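Local coordinates for protein transcriptional regulator (Enterococcus faecalis, PDB 3QFI) that is of unknown function but belongs to the LytR-CpsA-Psr family, whose members are often described as transcriptional regulators, at residues Gln19-Val24 and Ile50-Asn55; Thr75-Asn80 and Ile242-Leu247. One frame throughout, in Å; residues are numbered along the deposited sequence.

Contact 1 of 2, residues Gln19-Val24 and Ile50-Asn55; sequences QEPFSV and INPKEN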
ATOM      1  N   GLN A  19       9.371  13.318 -15.602  1.00 14.30           N
ATOM      2  CA  GLN A  19       8.521  13.511 -14.434  1.00 18.16           C
ATOM      3  C   GLN A  19       7.074  13.222 -14.818  1.00 15.02           C
ATOM      4  O   GLN A  19       6.147  14.016 -14.616  1.00 13.59           O
ATOM      5  CB  GLN A  19       8.659  14.925 -13.863  1.00 19.04           C
ATOM      6  CG  GLN A  19       7.944  16.001 -14.646  1.00 20.27           C
ATOM      7  CD  GLN A  19       7.505  17.163 -13.769  1.00 23.56           C
ATOM      8  OE1 GLN A  19       6.660  17.965 -14.173  1.00 27.78           O
ATOM      9  NE2 GLN A  19       8.084  17.264 -12.566  1.00  5.67           N
ATOM     10  N   GLU A  20       6.902  12.055 -15.405  1.00 20.17           N
ATOM     11  CA  GLU A  20       5.599  11.607 -15.819  1.00 27.32           C
ATOM     12  C   GLU A  20       5.059  10.917 -14.572  1.00 27.59           C
ATOM     13  O   GLU A  20       5.798  10.236 -13.852  1.00 31.29           O
ATOM     14  CB  GLU A  20       5.773  10.642 -16.981  1.00 21.00           C
ATOM     15  CG  GLU A  20       4.528  10.268 -17.722  1.00 34.50           C
ATOM     16  CD  GLU A  20       4.862   9.575 -19.036  1.00 42.13           C
ATOM     17  OE1 GLU A  20       5.350  10.268 -19.955  1.00 42.53           O
ATOM     18  OE2 GLU A  20       4.660   8.344 -19.144  1.00 40.91           O
ATOM     19  N   PRO A  21       3.776  11.128 -14.270  1.00 29.42           N
ATOM     20  CA  PRO A  21       3.110  10.533 -13.101  1.00 25.97           C
ATOM     21  C   PRO A  21       3.289   9.024 -13.113  1.00 24.10           C
ATOM     22  O   PRO A  21       3.120   8.382 -14.147  1.00 28.65           O
ATOM     23  CB  PRO A  21       1.650  10.927 -13.296  1.00 26.64           C
ATOM     24  CG  PRO A  21       1.764  12.249 -14.043  1.00 35.49           C
ATOM     25  CD  PRO A  21       2.841  11.949 -15.056  1.00 25.09           C
ATOM     26  N   PHE A  22       3.633   8.440 -11.979  1.00 17.07           N
ATOM     27  CA  PHE A  22       3.810   7.002 -11.976  1.00 15.33           C
ATOM     28  C   PHE A  22       3.243   6.408 -10.694  1.00 15.34           C
ATOM     29  O   PHE A  22       2.880   7.135  -9.761  1.00  9.93           O
ATOM     30  CB  PHE A  22       5.293   6.658 -12.156  1.00 10.69           C
ATOM     31  CG  PHE A  22       6.122   6.973 -10.970  1.00  5.39           C
ATOM     32  CD1 PHE A  22       6.310   6.028  -9.977  1.00  8.66           C
ATOM     33  CD2 PHE A  22       6.687   8.223 -10.822  1.00  7.44           C
ATOM     34  CE1 PHE A  22       7.061   6.321  -8.835  1.00  1.00           C
ATOM     35  CE2 PHE A  22       7.441   8.535  -9.687  1.00  5.62           C
ATOM     36  CZ  PHE A  22       7.624   7.570  -8.691  1.00  5.25           C
ATOM     37  N   SER A  23       3.172   5.087 -10.646  1.00 13.30           N
ATOM     38  CA  SER A  23       2.588   4.421  -9.496  1.00 10.02           C
ATOM     39  C   SER A  23       3.491   3.321  -8.977  1.00  9.24           C
ATOM     40  O   SER A  23       4.332   2.787  -9.707  1.00 11.25           O
ATOM     41  CB  SER A  23       1.256   3.807  -9.894  1.00  8.96           C
ATOM     42  OG  SER A  23       1.487   2.585 -10.570  1.00  4.31           O
ATOM     43  N   VAL A  24       3.305   2.953  -7.721  1.00  5.03           N
ATOM     44  CA  VAL A  24       4.139   1.914  -7.161  1.00  3.71           C
ATOM     45  C   VAL A  24       3.431   1.142  -6.059  1.00 13.52           C
ATOM     46  O   VAL A  24       2.682   1.706  -5.252  1.00 19.59           O
ATOM     47  CB  VAL A  24       5.452   2.519  -6.639  1.00  5.97           C
ATOM     48  CG1 VAL A  24       5.182   3.900  -6.066  1.00  1.00           C
ATOM     49  CG2 VAL A  24       6.066   1.613  -5.576  1.00 10.44           C
ATOM     50  N   ILE A  50       2.155   8.836  -7.655  1.00 10.98           N
ATOM     51  CA  ILE A  50       2.939  10.056  -7.626  1.00  9.21           C
ATOM     52  C   ILE A  50       2.498  10.898  -8.821  1.00  8.89           C
ATOM     53  O   ILE A  50       2.716  10.516  -9.974  1.00 13.74           O
ATOM     54  CB  ILE A  50       4.457   9.721  -7.721  1.00 21.24           C
ATOM     55  CG1 ILE A  50       4.790   8.579  -6.755  1.00 19.72           C
ATOM     56  CG2 ILE A  50       5.313  10.947  -7.378  1.00 21.14           C
ATOM     57  CD1 ILE A  50       4.489   8.889  -5.307  1.00  9.17           C
ATOM     58  N   ASN A  51       1.844  12.025  -8.539  1.00 12.49           N
ATOM     59  CA  ASN A  51       1.375  12.926  -9.587  1.00 18.64           C
ATOM     60  C   ASN A  51       1.851  14.345  -9.331  1.00 12.92           C
ATOM     61  O   ASN A  51       1.180  15.125  -8.666  1.00 22.66           O
ATOM     62  CB  ASN A  51      -0.148  12.926  -9.681  1.00 19.01           C
ATOM     63  CG  ASN A  51      -0.655  13.840 -10.787  1.00 31.38           C
ATOM     64  OD1 ASN A  51      -0.306  13.673 -11.966  1.00 28.26           O
ATOM     65  ND2 ASN A  51      -1.474  14.819 -10.414  1.00 40.45           N
ATOM     66  N   PRO A  52       3.027  14.696  -9.861  1.00 13.33           N
ATOM     67  CA  PRO A  52       3.573  16.040  -9.674  1.00 21.27           C
ATOM     68  C   PRO A  52       2.741  17.123 -10.355  1.00 30.41           C
ATOM     69  O   PRO A  52       2.768  18.272  -9.943  1.00 42.00           O
ATOM     70  CB  PRO A  52       4.979  15.925 -10.259  1.00 18.40           C
ATOM     71  CG  PRO A  52       4.809  14.904 -11.346  1.00 16.39           C
ATOM     72  CD  PRO A  52       3.926  13.867 -10.686  1.00 15.62           C
ATOM     73  N   LYS A  53       1.993  16.757 -11.390  1.00 32.34           N
ATOM     74  CA  LYS A  53       1.173  17.731 -12.098  1.00 32.96           C
ATOM     75  C   LYS A  53       0.096  18.310 -11.183  1.00 33.41           C
ATOM     76  O   LYS A  53      -0.544  19.305 -11.512  1.00 35.28           O
ATOM     77  CB  LYS A  53       0.527  17.084 -13.326  1.00 46.30           C
ATOM     78  CG  LYS A  53       1.534  16.440 -14.293  1.00 54.03           C
ATOM     79  CD  LYS A  53       0.835  15.580 -15.345  1.00 50.57           C
ATOM     80  CE  LYS A  53       1.830  14.961 -16.315  1.00 47.27           C
ATOM     81  NZ  LYS A  53       1.155  14.146 -17.366  1.00 46.32           N
ATOM     82  N   GLU A  54      -0.112  17.690 -10.030  1.00 30.12           N
ATOM     83  CA  GLU A  54      -1.111  18.194  -9.104  1.00 27.47           C
ATOM     84  C   GLU A  54      -0.518  18.228  -7.709  1.00 26.64           C
ATOM     85  O   GLU A  54      -1.234  18.330  -6.718  1.00 29.29           O
ATOM     86  CB  GLU A  54      -2.350  17.307  -9.140  1.00 30.18           C
ATOM     87  CG  GLU A  54      -3.574  17.935  -8.525  1.00 47.18           C
ATOM     88  CD  GLU A  54      -4.781  17.045  -8.659  1.00 49.38           C
ATOM     89  OE1 GLU A  54      -4.751  15.912  -8.123  1.00 41.05           O
ATOM     90  OE2 GLU A  54      -5.762  17.473  -9.304  1.00 61.90           O
ATOM     91  N   ASN A  55       0.807  18.139  -7.660  1.00 18.52           N
ATOM     92  CA  ASN A  55       1.553  18.170  -6.418  1.00 22.31           C
ATOM     93  C   ASN A  55       0.911  17.319  -5.337  1.00 28.06           C
ATOM     94  O   ASN A  55       0.552  17.837  -4.281  1.00 30.89           O
ATOM     95  CB  ASN A  55       1.668  19.613  -5.929  1.00 23.60           C
ATOM     96  CG  ASN A  55       2.284  20.525  -6.965  1.00 23.35           C
ATOM     97  OD1 ASN A  55       3.413  20.313  -7.409  1.00 28.56           O
ATOM     98  ND2 ASN A  55       1.540  21.546  -7.365  1.00 22.47           N
TER
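Phe-22 and Ile-50 lie side by side, their side chains pointing the same way from one face of the sheet. With CG set between the backbone N and the carbonyl carbon (chi1 71°), the Phe-22 ring swings back toward its neighbour, and Ile-50 CG1 settles over one ring face. That methylene lies 3.9 Å from the centroid of the Phe-22 ring and 25° off its normal, a CH-pi contact displaced toward the rim, where Phe-22 CZ is 3.6 Å from Ile-50 CG1. Tyr-220 meets the same ring edge-to-face. The backbones beneath form an antiparallel hydrogen-bonded pair: Ile-50 N donates to Phe-22 O at 2.8 Å, nearly straight at 165°, and Phe-22 N returns a more bent bond of 3.0 Å to Ile-50 O. This pair joins the start of strand 22-28 to the end of strand 44-51, neighbours inside the mixed central sheet. Past this pair the ladder of backbone bonds stops and prolines take over. Pro-21 CA makes a CA-H...O contact with Ile-50 O, while Pro-21 CG packs 3.3 Å from Asn-51 OD1. The Lys-53 chain, extended beyond CG, crosses the Pro-21 ring at about a right angle and lays its aliphatic end on it, Lys-53 CE being 3.4 Å from Pro-21 CD. On Pro-52, CG approaches the backbone carbonyl Gln-19 O at 3.6 Å.

Contact 2 of 2, residues Thr75-Asn80 and Ile242-Leu247; sequences TQDKLN and IYYQVL
Lys-78 reaches from the end of strand 75-78 to Tyr-243 and Tyr-244 at the start of strand 243-247. The two strands run at 107° to each other, their axes 8.1 Å apart at closest approach, consistent with two separate two-stranded hairpins meeting through side chains and one side-chain-to-backbone bond, without a beta bridge between the two segments.

The polar part is that one hydrogen bond across the segments, from Lys-78 NZ to the backbone carbonyl Tyr-243 O at 2.9 Å. The C=O...donor angle is 153°, and the donor stands tilted from the carbonyl plane. A bend at chi3 (48°) in an otherwise extended outer chain turns the ammonium group to this position. Within the first segment, Lys-78 N donates to Asp-77 OD1 at 2.9 Å, using the anti lone pair of that oxygen and so linking the carboxylate to the adjoining peptide.

The apolar part belongs to the lysine methylenes and Tyr-244, whose side chains cross at about a right angle. Lys-78 CE comes obliquely to the ring, 3.9 Å from Tyr-244 CD2, and Lys-78 CB lies 4.1 Å from the same atom.

Mixed and electrostatic contacts complete the set. Asp-77 OD1 sits at the ring edge, near its plane, 4.1 Å from Tyr-244 CE2. Ile-242 sets its CG2 methyl 3.7 Å from Lys-78 NZ. The cation-pi geometry is marginal: Lys-78 NZ is 5.1 Å from the centroid of the Tyr-244 ring, at most a weak attraction. Asp-65 forms a salt bridge with Lys-78 NZ, so the ammonium group joins a carboxylate and a main-chain carbonyl, an environment that would probably favour its protonated form.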
ATOM      1  N   THR A  75      -8.589 -18.272 -10.745  1.00 17.51           N
ATOM      2  CA  THR A  75      -9.532 -18.460  -9.663  1.00 16.99           C
ATOM      3  C   THR A  75      -9.782 -17.084  -9.060  1.00 11.90           C
ATOM      4  O   THR A  75      -9.171 -16.087  -9.469  1.00 16.54           O
ATOM      5  CB  THR A  75      -8.999 -19.448  -8.554  1.00 22.74           C
ATOM      6  OG1 THR A  75      -7.907 -18.860  -7.834  1.00 16.61           O
ATOM      7  CG2 THR A  75      -8.526 -20.765  -9.181  1.00 16.75           C
ATOM      8  N   GLN A  76     -10.717 -17.039  -8.121  1.00 10.58           N
ATOM      9  CA  GLN A  76     -11.071 -15.824  -7.411  1.00  9.22           C
ATOM     10  C   GLN A  76     -10.835 -16.175  -5.967  1.00  9.93           C
ATOM     11  O   GLN A  76     -11.484 -17.081  -5.447  1.00 13.02           O
ATOM     12  CB  GLN A  76     -12.555 -15.470  -7.577  1.00 15.62           C
ATOM     13  CG  GLN A  76     -12.966 -14.936  -8.943  1.00 19.68           C
ATOM     14  CD  GLN A  76     -13.025 -16.033  -9.995  1.00 19.60           C
ATOM     15  OE1 GLN A  76     -13.841 -16.954  -9.901  1.00 23.48           O
ATOM     16  NE2 GLN A  76     -12.156 -15.942 -11.000  1.00 15.23           N
ATOM     17  N   ASP A  77      -9.906 -15.472  -5.330  1.00  5.59           N
ATOM     18  CA  ASP A  77      -9.582 -15.706  -3.925  1.00  9.56           C
ATOM     19  C   ASP A  77      -9.397 -14.353  -3.260  1.00  1.00           C
ATOM     20  O   ASP A  77      -9.606 -13.322  -3.885  1.00  1.00           O
ATOM     21  CB  ASP A  77      -8.282 -16.510  -3.803  1.00 20.31           C
ATOM     22  CG  ASP A  77      -8.342 -17.553  -2.708  1.00 27.52           C
ATOM     23  OD1 ASP A  77      -8.798 -17.225  -1.584  1.00 22.00           O
ATOM     24  OD2 ASP A  77      -7.926 -18.707  -2.972  1.00 37.61           O
ATOM     25  N   LYS A  78      -9.014 -14.348  -1.987  1.00  7.38           N
ATOM     26  CA  LYS A  78      -8.766 -13.082  -1.306  1.00 15.88           C
ATOM     27  C   LYS A  78      -7.385 -12.609  -1.741  1.00 13.06           C
ATOM     28  O   LYS A  78      -6.448 -13.405  -1.786  1.00 16.24           O
ATOM     29  CB  LYS A  78      -8.819 -13.255   0.218  1.00 18.23           C
ATOM     30  CG  LYS A  78      -8.049 -14.441   0.752  1.00 20.62           C
ATOM     31  CD  LYS A  78      -8.195 -14.555   2.260  1.00 18.06           C
ATOM     32  CE  LYS A  78      -9.642 -14.435   2.693  1.00 20.60           C
ATOM     33  NZ  LYS A  78      -9.797 -14.512   4.173  1.00 16.18           N
ATOM     34  N   LEU A  79      -7.292 -11.326  -2.090  1.00 11.82           N
ATOM     35  CA  LEU A  79      -6.060 -10.679  -2.549  1.00 10.68           C
ATOM     36  C   LEU A  79      -4.785 -11.129  -1.839  1.00 17.92           C
ATOM     37  O   LEU A  79      -3.702 -11.188  -2.417  1.00 25.27           O
ATOM     38  CB  LEU A  79      -6.204  -9.166  -2.383  1.00 19.37           C
ATOM     39  CG  LEU A  79      -4.945  -8.307  -2.513  1.00 30.96           C
ATOM     40  CD1 LEU A  79      -4.475  -8.307  -3.960  1.00 36.26           C
ATOM     41  CD2 LEU A  79      -5.259  -6.896  -2.059  1.00 34.73           C
ATOM     42  N   ASN A  80      -4.925 -11.433  -0.566  1.00 25.15           N
ATOM     43  CA  ASN A  80      -3.806 -11.862   0.238  1.00 26.00           C
ATOM     44  C   ASN A  80      -3.035 -13.028  -0.398  1.00 21.80           C
ATOM     45  O   ASN A  80      -1.808 -13.007  -0.450  1.00 22.26           O
ATOM     46  CB  ASN A  80      -4.332 -12.261   1.608  1.00 27.06           C
ATOM     47  CG  ASN A  80      -3.257 -12.308   2.630  1.00 31.46           C
ATOM     48  OD1 ASN A  80      -3.421 -12.926   3.684  1.00 42.99           O
ATOM     49  ND2 ASN A  80      -2.135 -11.636   2.346  1.00 36.33           N
ATOM     50  N   ILE A 242     -15.149 -19.167   5.349  1.00 27.23           N
ATOM     51  CA  ILE A 242     -14.021 -18.244   5.328  1.00 20.05           C
ATOM     52  C   ILE A 242     -14.550 -16.836   5.162  1.00 18.09           C
ATOM     53  O   ILE A 242     -15.484 -16.614   4.407  1.00 17.16           O
ATOM     54  CB  ILE A 242     -13.076 -18.558   4.185  1.00 18.99           C
ATOM     55  CG1 ILE A 242     -12.502 -19.963   4.385  1.00 11.68           C
ATOM     56  CG2 ILE A 242     -11.970 -17.506   4.117  1.00  3.80           C
ATOM     57  CD1 ILE A 242     -11.490 -20.337   3.337  1.00 16.70           C
ATOM     58  N   TYR A 243     -13.958 -15.892   5.883  1.00 12.49           N
ATOM     59  CA  TYR A 243     -14.387 -14.499   5.831  1.00 14.22           C
ATOM     60  C   TYR A 243     -13.775 -13.718   4.675  1.00 11.46           C
ATOM     61  O   TYR A 243     -12.555 -13.560   4.603  1.00 15.77           O
ATOM     62  CB  TYR A 243     -14.029 -13.785   7.142  1.00 14.15           C
ATOM     63  CG  TYR A 243     -14.097 -12.273   7.060  1.00 17.50           C
ATOM     64  CD1 TYR A 243     -15.302 -11.599   7.185  1.00 10.09           C
ATOM     65  CD2 TYR A 243     -12.949 -11.517   6.813  1.00 14.47           C
ATOM     66  CE1 TYR A 243     -15.361 -10.204   7.066  1.00  7.14           C
ATOM     67  CE2 TYR A 243     -13.003 -10.133   6.693  1.00  4.88           C
ATOM     68  CZ  TYR A 243     -14.208  -9.484   6.819  1.00  9.49           C
ATOM     69  OH  TYR A 243     -14.252  -8.113   6.695  1.00 23.29           O
ATOM     70  N   TYR A 244     -14.610 -13.232   3.765  1.00 12.36           N
ATOM     71  CA  TYR A 244     -14.100 -12.433   2.656  1.00 13.86           C
ATOM     72  C   TYR A 244     -14.763 -11.085   2.720  1.00  7.87           C
ATOM     73  O   TYR A 244     -15.709 -10.886   3.467  1.00 13.14           O
ATOM     74  CB  TYR A 244     -14.426 -13.044   1.297  1.00  7.89           C
ATOM     75  CG  TYR A 244     -13.883 -14.419   1.073  1.00 17.28           C
ATOM     76  CD1 TYR A 244     -14.534 -15.534   1.588  1.00 14.87           C
ATOM     77  CD2 TYR A 244     -12.736 -14.615   0.308  1.00 15.48           C
ATOM     78  CE1 TYR A 244     -14.064 -16.804   1.345  1.00 20.14           C
ATOM     79  CE2 TYR A 244     -12.255 -15.896   0.060  1.00 16.73           C
ATOM     80  CZ  TYR A 244     -12.929 -16.982   0.584  1.00 14.13           C
ATOM     81  OH  TYR A 244     -12.476 -18.255   0.349  1.00 17.59           O
ATOM     82  N   GLN A 245     -14.258 -10.159   1.923  1.00 11.15           N
ATOM     83  CA  GLN A 245     -14.818  -8.821   1.859  1.00 18.26           C
ATOM     84  C   GLN A 245     -15.148  -8.526   0.393  1.00 15.44           C
ATOM     85  O   GLN A 245     -14.258  -8.522  -0.467  1.00 18.27           O
ATOM     86  CB  GLN A 245     -13.805  -7.809   2.405  1.00 20.29           C
ATOM     87  CG  GLN A 245     -14.221  -6.360   2.284  1.00 16.25           C
ATOM     88  CD  GLN A 245     -13.201  -5.426   2.895  1.00 20.41           C
ATOM     89  OE1 GLN A 245     -13.024  -4.296   2.435  1.00 18.81           O
ATOM     90  NE2 GLN A 245     -12.521  -5.892   3.946  1.00 17.22           N
ATOM     91  N   VAL A 246     -16.430  -8.315   0.106  1.00 12.36           N
ATOM     92  CA  VAL A 246     -16.853  -8.025  -1.258  1.00 12.56           C
ATOM     93  C   VAL A 246     -16.956  -6.526  -1.409  1.00 10.68           C
ATOM     94  O   VAL A 246     -17.752  -5.882  -0.727  1.00 15.43           O
ATOM     95  CB  VAL A 246     -18.223  -8.623  -1.593  1.00 15.94           C
ATOM     96  CG1 VAL A 246     -18.612  -8.240  -3.011  1.00 27.98           C
ATOM     97  CG2 VAL A 246     -18.190 -10.122  -1.442  1.00 17.37           C
ATOM     98  N   LEU A 247     -16.151  -5.976  -2.309  1.00 11.10           N
ATOM     99  CA  LEU A 247     -16.132  -4.542  -2.532  1.00 11.94           C
ATOM    100  C   LEU A 247     -17.390  -4.019  -3.196  1.00  7.52           C
ATOM    101  O   LEU A 247     -18.028  -4.698  -4.008  1.00  8.99           O
ATOM    102  CB  LEU A 247     -14.913  -4.157  -3.377  1.00  8.64           C
ATOM    103  CG  LEU A 247     -13.531  -4.349  -2.744  1.00  1.23           C
ATOM    104  CD1 LEU A 247     -12.457  -4.138  -3.792  1.00  9.21           C
ATOM    105  CD2 LEU A 247     -13.345  -3.365  -1.597  1.00  9.42           C
TER

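In the fold
Contact 1 closes before contact 2 opens along the chain, and the two lie on opposite sides of its centre, with their own centres 30 Å apart and nearest atoms about 12 Å apart. They share no strand: contact 1 pairs neighbours 22-28 and 44-51 of the mixed six-stranded sheet, whereas contact 2 brings together the two-stranded sheets 67-70/75-78 and 234-238/243-247. Strand 56-62, next to 44-51 in the large sheet, precedes the first of these hairpins in sequence. Contact 1 is thus a mostly buried join within the central sheet, and contact 2 a surface join with 161 residues between its segments, tying a late hairpin to an early one.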